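Local coordinates for protein carbonic anhydrase (Sordaria macrospora, PDB 4O1J) that probably catalyses the reversible hydration of carbon dioxide to hydrogencarbonate, using one zinc ion per subunit, at residues A[159-162]-A[163-166]; A[137-140]-A[141-145]; A[86-89]-A[90-93]; A[175-178]-A[179-182]. One frame throughout, in Å; residues are numbered along the deposited sequence.

Contact 1 (A[159-162]-A[163-166]); sequences VIRI and AQLN
R161 and Q164 meet through their polar ends one turn apart on helix 155-176, while the R161 chain also passes across L165, four residues on. From CB the arginine runs to a CG that stands anti to the backbone N (chi1 -173°), and a bend at chi2 (56°) then brings CD back over the following turn. That R161 CD comes to 3.6 Å from Q164 OE1. NE makes a salt bridge with E148, on the neighbouring helix 146-151. From CZ outward the group is met in two ways. NH1 donates to Q164 OE1 at 2.9 Å, the oxygen lying in the guanidinium plane although the amide itself stands almost perpendicular to it. NH2 is 3.5 Å from L165 CD2, a methyl that covers one guanidinium face. A leucine in place of R161 would probably leave both E148 and Q164 OE1 without their partner. Behind Q164, the side chain of I160 runs alongside, I160 CG2 3.7 Å from Q164 NE2. A163 lies near the zinc-binding C115, about 5 Å between side chains. The charge of R161 is thus probably shared between a carboxylate and an amide at the guanidinium edge, while L165 covers one face.

Contact 2 (A[137-140]-A[141-145]); sequences PLKT and VRYNH
K139 and Y143, one turn apart on helix 136-144, meet twice: through backbone carbonyl and ring, and through the two side-chain ends. Y143 has CG anti to its carbonyl carbon (chi1 -63°), which lays the ring back along the helix, and K139 O lies over the centre of one face, 3.2 Å above the plane. The same carbonyl accepts the Y143 backbone N-H. The lysine climbs past the far end of the ring. Its CG passes 3.6 Å from Y143 CZ, and bends at chi2 and chi4 bring K139 NZ in to donate to Y143 OH at 3.3 Å; D124 is a second, long and weak, partner of that amine. An alanine in place of Y143 would probably leave NZ without its phenolic acceptor and open a gap beside N176 of the second subunit, which the tyrosine packs against. T140 and N144 repeat the spacing more simply. They lie side by side, T140 CG2 3.7 Å from N144 ND2, while T140 OG1 bonds to L136 O in the preceding turn. L138 packs on N166, and V141 on I162 and L165, of helix 155-176. At the other end of the segment H145 folds back: its ND1 donates to V141 O at 2.9 Å, in the carbonyl plane and on a lone pair, with an N-H...O angle of 156°. H145 is also the N-cap of helix 146-151, so one residue closes off helix 136-144 and starts the next, a tight helix-to-helix junction in this beta-class carbonic anhydrase.

Contact 3 (A[86-89]-A[90-93]); sequences PTDI and NTTA
D88 and T91 cross at about a right angle where the chain enters helix 89-100, and most of the contact's polar bonding gathers around this one aspartate. Its CG stands anti to the backbone N (chi1 -170°), which carries OD1 over the open first turn. There D88 OD1 accepts the T91 backbone N-H at 3.1 Å, on the anti side of the carboxylate and somewhat out of its plane. T91 OG1 lies equally near D88 OD1, at 3.1 Å. The aspartate's backbone oxygen is gripped too. T92 OG1 donates to D88 O at 2.6 Å and T92 N at 3.3 Å, the two arriving from opposite faces of the carbonyl plane. D88 is thus a classic N-cap, its side chain taking up an amide that the helix cannot yet satisfy with a carbonyl of its own, and T92 ties its hydroxyl back to the same residue a turn earlier. The bond from T92 N to D88 O is the first of the helix, and that from A93 N to I89 O, at 2.9 Å, continues it; on this helical side I89 lies against T133 of the third subunit. Upstream the contact thins out: P86 O is 4.1 Å from T92 OG1, and T87 turns to other chains instead. That looser side is partly covered by other chains: T87 OG1 bonds to S85 and P86 packs on L136, both of the second subunit. D88 OD1 also accepts from N90 ND2 of the third subunit, and N90 here donates to D88 of that chain in return, a reciprocal pair across the tetramer interface.

Contact 4 (A[175-178]-A[179-182]); sequences MNNP and TIRE
At N177, to which the amides of I180 and R181 bond back, the backbone breaks between helix 155-176 and helix 178-187, N177 alone being extended (psi 131°) before P178 resumes helical angles. The break makes N177 an N-cap. Its side chain, CG anti to the backbone N, reaches forward so that N177 OD1 accepts I180 N at 3.2 Å with an angle of 159°, and T179 N more weakly at 2.9 Å. P178, with no N-H to satisfy, fits the first turn of the new helix, where amide hydrogens lack carbonyls of the helix to bond to. Apolar atoms fill in beneath the cap: I180 CD1 lies 3.9 Å from N177 CB, the two side chains crossing at about a right angle. On the other side R181 bends at chi3 (-82°) to run back beside N176, pointing the same way. Guanidinium and amide are nearly coplanar, and R181 NH2 makes a weak bond to N176 OD1 at 2.8 Å near the guanidinium plane. E182, whose backbone N bonds to P178 O, directs its carboxylate elsewhere, to a salt bridge with R126 of the second subunit. Within the fold, this helix-to-helix turn rests on the sheet through M175 and I180, which both touch V191 of strand 190-197, and on helix 89-100 through T179 and I180; N176 and R181 meet Y143 of the second subunit.

Along the chain the order is contact 3, contact 2, contact 1, contact 4. Contacts 1 and 2 are close neighbours, their centres about 10 Å apart, with helices 136-144 and 155-176 packed directly on each other through L165, I162 and V141. Both lie near the metal, A163 about 7 Å and L138 about 8 Å from the zinc ion, measured from their side chains. Contact 4 takes up the far end of helix 155-176, its centre about 24 Å from that of contact 1. Contact 3 lies about 13 Å from contact 4, centre to centre. Contacts 2, 3 and 4 all touch the second subunit, so helices 136-144 and 155-176 each lie near the zinc at one part and meet that subunit at another.

Contact 1 (A[159-162]-A[163-166])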
loop_
_atom_site.group_PDB
_atom_site.type_symbol
_atom_site.label_atom_id
_atom_site.label_comp_id
_atom_site.label_asym_id
_atom_site.label_seq_id
_atom_site.Cartn_x
_atom_site.Cartn_y
_atom_site.Cartn_z
ATOM N N VAL A 159 14.767 -17.462 -15.942
ATOM C CA VAL A 159 13.719 -17.243 -14.950
ATOM C C VAL A 159 14.249 -17.532 -13.546
ATOM O O VAL A 159 14.002 -16.763 -12.606
ATOM C CB VAL A 159 12.487 -18.113 -15.246
ATOM C CG1 VAL A 159 11.497 -18.067 -14.084
ATOM C CG2 VAL A 159 11.838 -17.661 -16.543
ATOM N N ILE A 160 15.015 -18.618 -13.423
ATOM C CA ILE A 160 15.643 -18.970 -12.153
ATOM C C ILE A 160 16.582 -17.846 -11.716
ATOM O O ILE A 160 16.563 -17.415 -10.554
ATOM C CB ILE A 160 16.435 -20.308 -12.253
ATOM C CG1 ILE A 160 15.484 -21.501 -12.353
ATOM C CG2 ILE A 160 17.342 -20.501 -11.046
ATOM C CD1 ILE A 160 16.182 -22.812 -12.604
ATOM N N ARG A 161 17.373 -17.341 -12.658
ATOM C CA ARG A 161 18.347 -16.310 -12.324
ATOM C C ARG A 161 17.673 -15.025 -11.844
ATOM O O ARG A 161 18.039 -14.476 -10.795
ATOM C CB ARG A 161 19.246 -16.012 -13.518
ATOM C CG ARG A 161 20.370 -15.067 -13.176
ATOM C CD ARG A 161 21.164 -15.636 -12.009
ATOM N NE ARG A 161 22.135 -14.682 -11.485
ATOM C CZ ARG A 161 22.635 -14.723 -10.252
ATOM N NH1 ARG A 161 22.237 -15.662 -9.401
ATOM N NH2 ARG A 161 23.516 -13.806 -9.862
ATOM N N ILE A 162 16.672 -14.557 -12.585
ATOM C CA ILE A 162 15.991 -13.335 -12.177
ATOM C C ILE A 162 15.289 -13.553 -10.832
ATOM O O ILE A 162 15.232 -12.629 -10.014
ATOM C CB ILE A 162 14.989 -12.836 -13.269
ATOM C CG1 ILE A 162 14.435 -11.457 -12.913
ATOM C CG2 ILE A 162 13.818 -13.763 -13.414
ATOM C CD1 ILE A 162 15.471 -10.397 -12.738
ATOM N N ALA A 163 14.843 -14.782 -10.556
ATOM C CA ALA A 163 14.213 -15.065 -9.260
ATOM C C ALA A 163 15.223 -15.000 -8.103
ATOM O O ALA A 163 14.903 -14.511 -7.000
ATOM C CB ALA A 163 13.530 -16.410 -9.292
ATOM N N GLN A 164 16.449 -15.451 -8.371
ATOM C CA GLN A 164 17.524 -15.387 -7.378
ATOM C C GLN A 164 17.992 -13.956 -7.111
ATOM O O GLN A 164 18.281 -13.579 -5.960
ATOM C CB GLN A 164 18.712 -16.234 -7.824
ATOM C CG GLN A 164 18.382 -17.696 -8.044
ATOM C CD GLN A 164 19.561 -18.471 -8.573
ATOM O OE1 GLN A 164 20.411 -17.924 -9.274
ATOM N NE2 GLN A 164 19.631 -19.749 -8.230
ATOM N N LEU A 165 18.069 -13.159 -8.175
ATOM C CA LEU A 165 18.452 -11.761 -8.029
ATOM C C LEU A 165 17.371 -11.055 -7.231
ATOM O O LEU A 165 17.654 -10.148 -6.435
ATOM C CB LEU A 165 18.636 -11.088 -9.390
ATOM C CG LEU A 165 19.790 -11.569 -10.268
ATOM C CD1 LEU A 165 19.684 -10.948 -11.650
ATOM C CD2 LEU A 165 21.122 -11.240 -9.630
ATOM N N ASN A 166 16.131 -11.496 -7.429
ATOM C CA ASN A 166 15.013 -10.955 -6.671
ATOM C C ASN A 166 15.135 -11.272 -5.182
ATOM O O ASN A 166 14.872 -10.409 -4.327
ATOM C CB ASN A 166 13.696 -11.499 -7.216
ATOM C CG ASN A 166 12.495 -10.933 -6.496
ATOM O OD1 ASN A 166 12.280 -9.721 -6.484
ATOM N ND2 ASN A 166 11.700 -11.811 -5.888
#

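Contact 2 (A[137-140]-A[141-145])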
loop_
_atom_site.group_PDB
_atom_site.type_symbol
_atom_site.label_atom_id
_atom_site.label_comp_id
_atom_site.label_asym_id
_atom_site.label_seq_id
_atom_site.Cartn_x
_atom_site.Cartn_y
_atom_site.Cartn_z
ATOM N N PRO A 137 9.323 -3.686 -8.851
ATOM C CA PRO A 137 10.691 -3.839 -8.329
ATOM C C PRO A 137 11.441 -5.058 -8.882
ATOM O O PRO A 137 12.674 -5.091 -8.807
ATOM C CB PRO A 137 10.479 -3.980 -6.814
ATOM C CG PRO A 137 9.062 -4.402 -6.655
ATOM C CD PRO A 137 8.325 -3.723 -7.765
ATOM N N LEU A 138 10.716 -6.037 -9.421
ATOM C CA LEU A 138 11.338 -7.175 -10.099
ATOM C C LEU A 138 11.732 -6.776 -11.521
ATOM O O LEU A 138 12.760 -7.210 -12.044
ATOM C CB LEU A 138 10.401 -8.385 -10.122
ATOM C CG LEU A 138 10.932 -9.715 -9.577
ATOM C CD1 LEU A 138 9.963 -10.845 -9.884
ATOM C CD2 LEU A 138 12.307 -10.024 -10.134
ATOM N N LYS A 139 10.892 -5.953 -12.141
ATOM C CA LYS A 139 11.183 -5.382 -13.451
ATOM C C LYS A 139 12.401 -4.468 -13.341
ATOM O O LYS A 139 13.195 -4.360 -14.275
ATOM C CB LYS A 139 9.968 -4.611 -13.980
ATOM C CG LYS A 139 9.825 -4.589 -15.496
ATOM C CD LYS A 139 8.991 -5.783 -15.974
ATOM C CE LYS A 139 8.545 -5.661 -17.429
ATOM N NZ LYS A 139 9.624 -5.223 -18.358
ATOM N N THR A 140 12.559 -3.828 -12.184
ATOM C CA THR A 140 13.722 -2.976 -11.944
ATOM C C THR A 140 14.993 -3.804 -11.854
ATOM O O THR A 140 16.031 -3.415 -12.375
ATOM C CB THR A 140 13.560 -2.140 -10.656
ATOM O OG1 THR A 140 12.478 -1.217 -10.821
ATOM C CG2 THR A 140 14.830 -1.354 -10.362
ATOM N N VAL A 141 14.899 -4.963 -11.215
ATOM C CA VAL A 141 16.020 -5.897 -11.158
ATOM C C VAL A 141 16.340 -6.415 -12.565
ATOM O O VAL A 141 17.502 -6.656 -12.903
ATOM C CB VAL A 141 15.723 -7.069 -10.199
ATOM C CG1 VAL A 141 16.804 -8.132 -10.285
ATOM C CG2 VAL A 141 15.618 -6.554 -8.778
ATOM N N ARG A 142 15.305 -6.561 -13.386
ATOM C CA ARG A 142 15.474 -6.997 -14.770
ATOM C C ARG A 142 16.349 -6.017 -15.529
ATOM O O ARG A 142 17.295 -6.408 -16.215
ATOM C CB ARG A 142 14.119 -7.121 -15.472
ATOM C CG ARG A 142 14.091 -8.119 -16.612
ATOM C CD ARG A 142 13.392 -7.563 -17.833
ATOM N NE ARG A 142 14.317 -6.788 -18.649
ATOM C CZ ARG A 142 15.110 -7.310 -19.583
ATOM N NH1 ARG A 142 15.083 -8.615 -19.827
ATOM N NH2 ARG A 142 15.928 -6.527 -20.277
ATOM N N TYR A 143 16.029 -4.737 -15.378
ATOM C CA TYR A 143 16.685 -3.668 -16.117
ATOM C C TYR A 143 18.151 -3.524 -15.732
ATOM O O TYR A 143 18.995 -3.216 -16.571
ATOM C CB TYR A 143 15.969 -2.341 -15.865
ATOM C CG TYR A 143 14.532 -2.298 -16.343
ATOM C CD1 TYR A 143 14.077 -3.159 -17.338
ATOM C CD2 TYR A 143 13.630 -1.384 -15.802
ATOM C CE1 TYR A 143 12.763 -3.113 -17.779
ATOM C CE2 TYR A 143 12.315 -1.330 -16.236
ATOM C CZ TYR A 143 11.886 -2.196 -17.225
ATOM O OH TYR A 143 10.579 -2.148 -17.660
ATOM N N ASN A 144 18.451 -3.749 -14.458
ATOM C CA ASN A 144 19.801 -3.536 -13.951
ATOM C C ASN A 144 20.724 -4.724 -14.198
ATOM O O ASN A 144 21.938 -4.617 -14.036
ATOM C CB ASN A 144 19.763 -3.236 -12.451
ATOM C CG ASN A 144 18.914 -2.024 -12.115
ATOM O OD1 ASN A 144 18.702 -1.149 -12.953
ATOM N ND2 ASN A 144 18.423 -1.970 -10.877
ATOM N N HIS A 145 20.149 -5.851 -14.606
ATOM C CA HIS A 145 20.938 -7.040 -14.909
ATOM C C HIS A 145 20.600 -7.571 -16.292
ATOM O O HIS A 145 20.748 -8.765 -16.559
ATOM C CB HIS A 145 20.718 -8.125 -13.858
ATOM C CG HIS A 145 21.037 -7.682 -12.465
ATOM N ND1 HIS A 145 20.189 -6.882 -11.729
ATOM C CD2 HIS A 145 22.123 -7.897 -11.690
ATOM C CE1 HIS A 145 20.734 -6.639 -10.549
ATOM N NE2 HIS A 145 21.909 -7.240 -10.501
#

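Contact 3 (A[86-89]-A[90-93])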
loop_
_atom_site.group_PDB
_atom_site.type_symbol
_atom_site.label_atom_id
_atom_site.label_comp_id
_atom_site.label_asym_id
_atom_site.label_seq_id
_atom_site.Cartn_x
_atom_site.Cartn_y
_atom_site.Cartn_z
ATOM N N PRO A 86 9.913 -1.894 0.323
ATOM C CA PRO A 86 10.154 -1.003 1.463
ATOM C C PRO A 86 8.900 -0.376 2.081
ATOM O O PRO A 86 8.777 -0.393 3.305
ATOM C CB PRO A 86 11.051 0.082 0.858
ATOM C CG PRO A 86 11.812 -0.642 -0.199
ATOM C CD PRO A 86 10.827 -1.607 -0.798
ATOM N N THR A 87 7.982 0.144 1.271
ATOM C CA THR A 87 6.827 0.852 1.826
ATOM C C THR A 87 5.568 0.002 1.894
ATOM O O THR A 87 4.514 0.496 2.297
ATOM C CB THR A 87 6.477 2.134 1.029
ATOM O OG1 THR A 87 6.069 1.784 -0.297
ATOM C CG2 THR A 87 7.663 3.099 0.972
ATOM N N ASP A 88 5.656 -1.260 1.483
ATOM C CA ASP A 88 4.477 -2.120 1.519
ATOM C C ASP A 88 4.081 -2.412 2.961
ATOM O O ASP A 88 4.830 -3.036 3.708
ATOM C CB ASP A 88 4.721 -3.422 0.765
ATOM C CG ASP A 88 3.449 -4.221 0.576
ATOM O OD1 ASP A 88 3.238 -5.196 1.325
ATOM O OD2 ASP A 88 2.652 -3.861 -0.315
ATOM N N ILE A 89 2.887 -1.973 3.340
ATOM C CA ILE A 89 2.465 -2.041 4.730
ATOM C C ILE A 89 2.045 -3.463 5.119
ATOM O O ILE A 89 2.215 -3.877 6.273
ATOM C CB ILE A 89 1.311 -1.038 5.002
ATOM C CG1 ILE A 89 0.977 -0.985 6.492
ATOM C CG2 ILE A 89 0.077 -1.387 4.179
ATOM C CD1 ILE A 89 0.169 0.223 6.883
ATOM N N ASN A 90 1.542 -4.212 4.138
ATOM C CA ASN A 90 1.127 -5.596 4.331
ATOM C C ASN A 90 2.279 -6.468 4.842
ATOM O O ASN A 90 2.145 -7.157 5.857
ATOM C CB ASN A 90 0.575 -6.159 3.016
ATOM C CG ASN A 90 -0.110 -7.504 3.185
ATOM O OD1 ASN A 90 0.322 -8.347 3.974
ATOM N ND2 ASN A 90 -1.173 -7.722 2.417
ATOM N N THR A 91 3.407 -6.428 4.134
ATOM C CA THR A 91 4.575 -7.235 4.476
ATOM C C THR A 91 5.203 -6.730 5.773
ATOM O O THR A 91 5.593 -7.518 6.647
ATOM C CB THR A 91 5.637 -7.210 3.339
ATOM O OG1 THR A 91 5.032 -7.592 2.093
ATOM C CG2 THR A 91 6.772 -8.164 3.636
ATOM N N THR A 92 5.255 -5.407 5.906
ATOM C CA THR A 92 5.884 -4.762 7.051
ATOM C C THR A 92 5.146 -5.087 8.343
ATOM O O THR A 92 5.753 -5.152 9.412
ATOM C CB THR A 92 5.930 -3.233 6.872
ATOM O OG1 THR A 92 6.569 -2.924 5.626
ATOM C CG2 THR A 92 6.690 -2.566 8.024
ATOM N N ALA A 93 3.839 -5.306 8.241
ATOM C CA ALA A 93 3.061 -5.706 9.407
ATOM C C ALA A 93 3.456 -7.107 9.881
ATOM O O ALA A 93 3.621 -7.341 11.085
ATOM C CB ALA A 93 1.576 -5.647 9.095
#

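Contact 4 (A[175-178]-A[179-182])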
loop_
_atom_site.group_PDB
_atom_site.type_symbol
_atom_site.label_atom_id
_atom_site.label_comp_id
_atom_site.label_asym_id
_atom_site.label_seq_id
_atom_site.Cartn_x
_atom_site.Cartn_y
_atom_site.Cartn_z
ATOM N N MET A 175 17.323 -6.099 5.271
ATOM C CA MET A 175 18.483 -5.718 6.058
ATOM C C MET A 175 18.489 -4.220 6.307
ATOM O O MET A 175 19.208 -3.735 7.183
ATOM C CB MET A 175 19.778 -6.137 5.355
ATOM C CG MET A 175 19.925 -7.642 5.140
ATOM S SD MET A 175 20.389 -8.560 6.618
ATOM C CE MET A 175 22.137 -8.171 6.732
ATOM N N ASN A 176 17.686 -3.482 5.547
ATOM C CA ASN A 176 17.547 -2.050 5.822
ATOM C C ASN A 176 16.294 -1.700 6.626
ATOM O O ASN A 176 16.110 -0.559 7.051
ATOM C CB ASN A 176 17.568 -1.270 4.512
ATOM C CG ASN A 176 18.937 -1.272 3.868
ATOM O OD1 ASN A 176 19.959 -1.391 4.557
ATOM N ND2 ASN A 176 18.970 -1.185 2.536
ATOM N N ASN A 177 15.446 -2.696 6.844
ATOM C CA ASN A 177 14.292 -2.554 7.723
ATOM C C ASN A 177 14.743 -2.249 9.148
ATOM O O ASN A 177 15.625 -2.923 9.674
ATOM C CB ASN A 177 13.455 -3.826 7.698
ATOM C CG ASN A 177 12.208 -3.723 8.542
ATOM O OD1 ASN A 177 12.268 -3.722 9.771
ATOM N ND2 ASN A 177 11.059 -3.678 7.882
ATOM N N PRO A 178 14.144 -1.226 9.781
ATOM C CA PRO A 178 14.570 -0.788 11.120
ATOM C C PRO A 178 14.362 -1.834 12.226
ATOM O O PRO A 178 15.226 -1.986 13.094
ATOM C CB PRO A 178 13.687 0.439 11.389
ATOM C CG PRO A 178 13.101 0.813 10.078
ATOM C CD PRO A 178 13.001 -0.443 9.285
ATOM N N THR A 179 13.231 -2.535 12.202
ATOM C CA THR A 179 12.933 -3.523 13.228
ATOM C C THR A 179 13.892 -4.700 13.140
ATOM O O THR A 179 14.373 -5.228 14.153
ATOM C CB THR A 179 11.496 -4.049 13.098
ATOM O OG1 THR A 179 10.582 -2.946 13.025
ATOM C CG2 THR A 179 11.146 -4.932 14.285
ATOM N N ILE A 180 14.198 -5.073 11.905
ATOM C CA ILE A 180 15.075 -6.195 11.633
ATOM C C ILE A 180 16.478 -5.806 12.038
ATOM O O ILE A 180 17.178 -6.576 12.681
ATOM C CB ILE A 180 15.027 -6.600 10.143
ATOM C CG1 ILE A 180 13.699 -7.306 9.839
ATOM C CG2 ILE A 180 16.194 -7.501 9.789
ATOM C CD1 ILE A 180 13.499 -7.649 8.388
ATOM N N ARG A 181 16.848 -4.574 11.713
ATOM C CA ARG A 181 18.187 -4.064 11.963
ATOM C C ARG A 181 18.472 -3.926 13.463
ATOM O O ARG A 181 19.559 -4.286 13.950
ATOM C CB ARG A 181 18.323 -2.713 11.252
ATOM C CG ARG A 181 19.681 -2.072 11.287
ATOM C CD ARG A 181 19.655 -0.763 10.507
ATOM N NE ARG A 181 19.799 -0.952 9.064
ATOM C CZ ARG A 181 20.903 -0.656 8.381
ATOM N NH1 ARG A 181 21.962 -0.160 9.011
ATOM N NH2 ARG A 181 20.951 -0.848 7.069
ATOM N N GLU A 182 17.475 -3.447 14.203
ATOM C CA GLU A 182 17.596 -3.362 15.647
ATOM C C GLU A 182 17.704 -4.750 16.254
ATOM O O GLU A 182 18.604 -5.013 17.053
ATOM C CB GLU A 182 16.409 -2.613 16.248
ATOM C CG GLU A 182 16.391 -1.132 15.934
ATOM C CD GLU A 182 15.129 -0.454 16.433
ATOM O OE1 GLU A 182 14.936 0.748 16.136
ATOM O OE2 GLU A 182 14.337 -1.125 17.133
HETATM O O HOH W 1 22.130 -0.349 4.949
#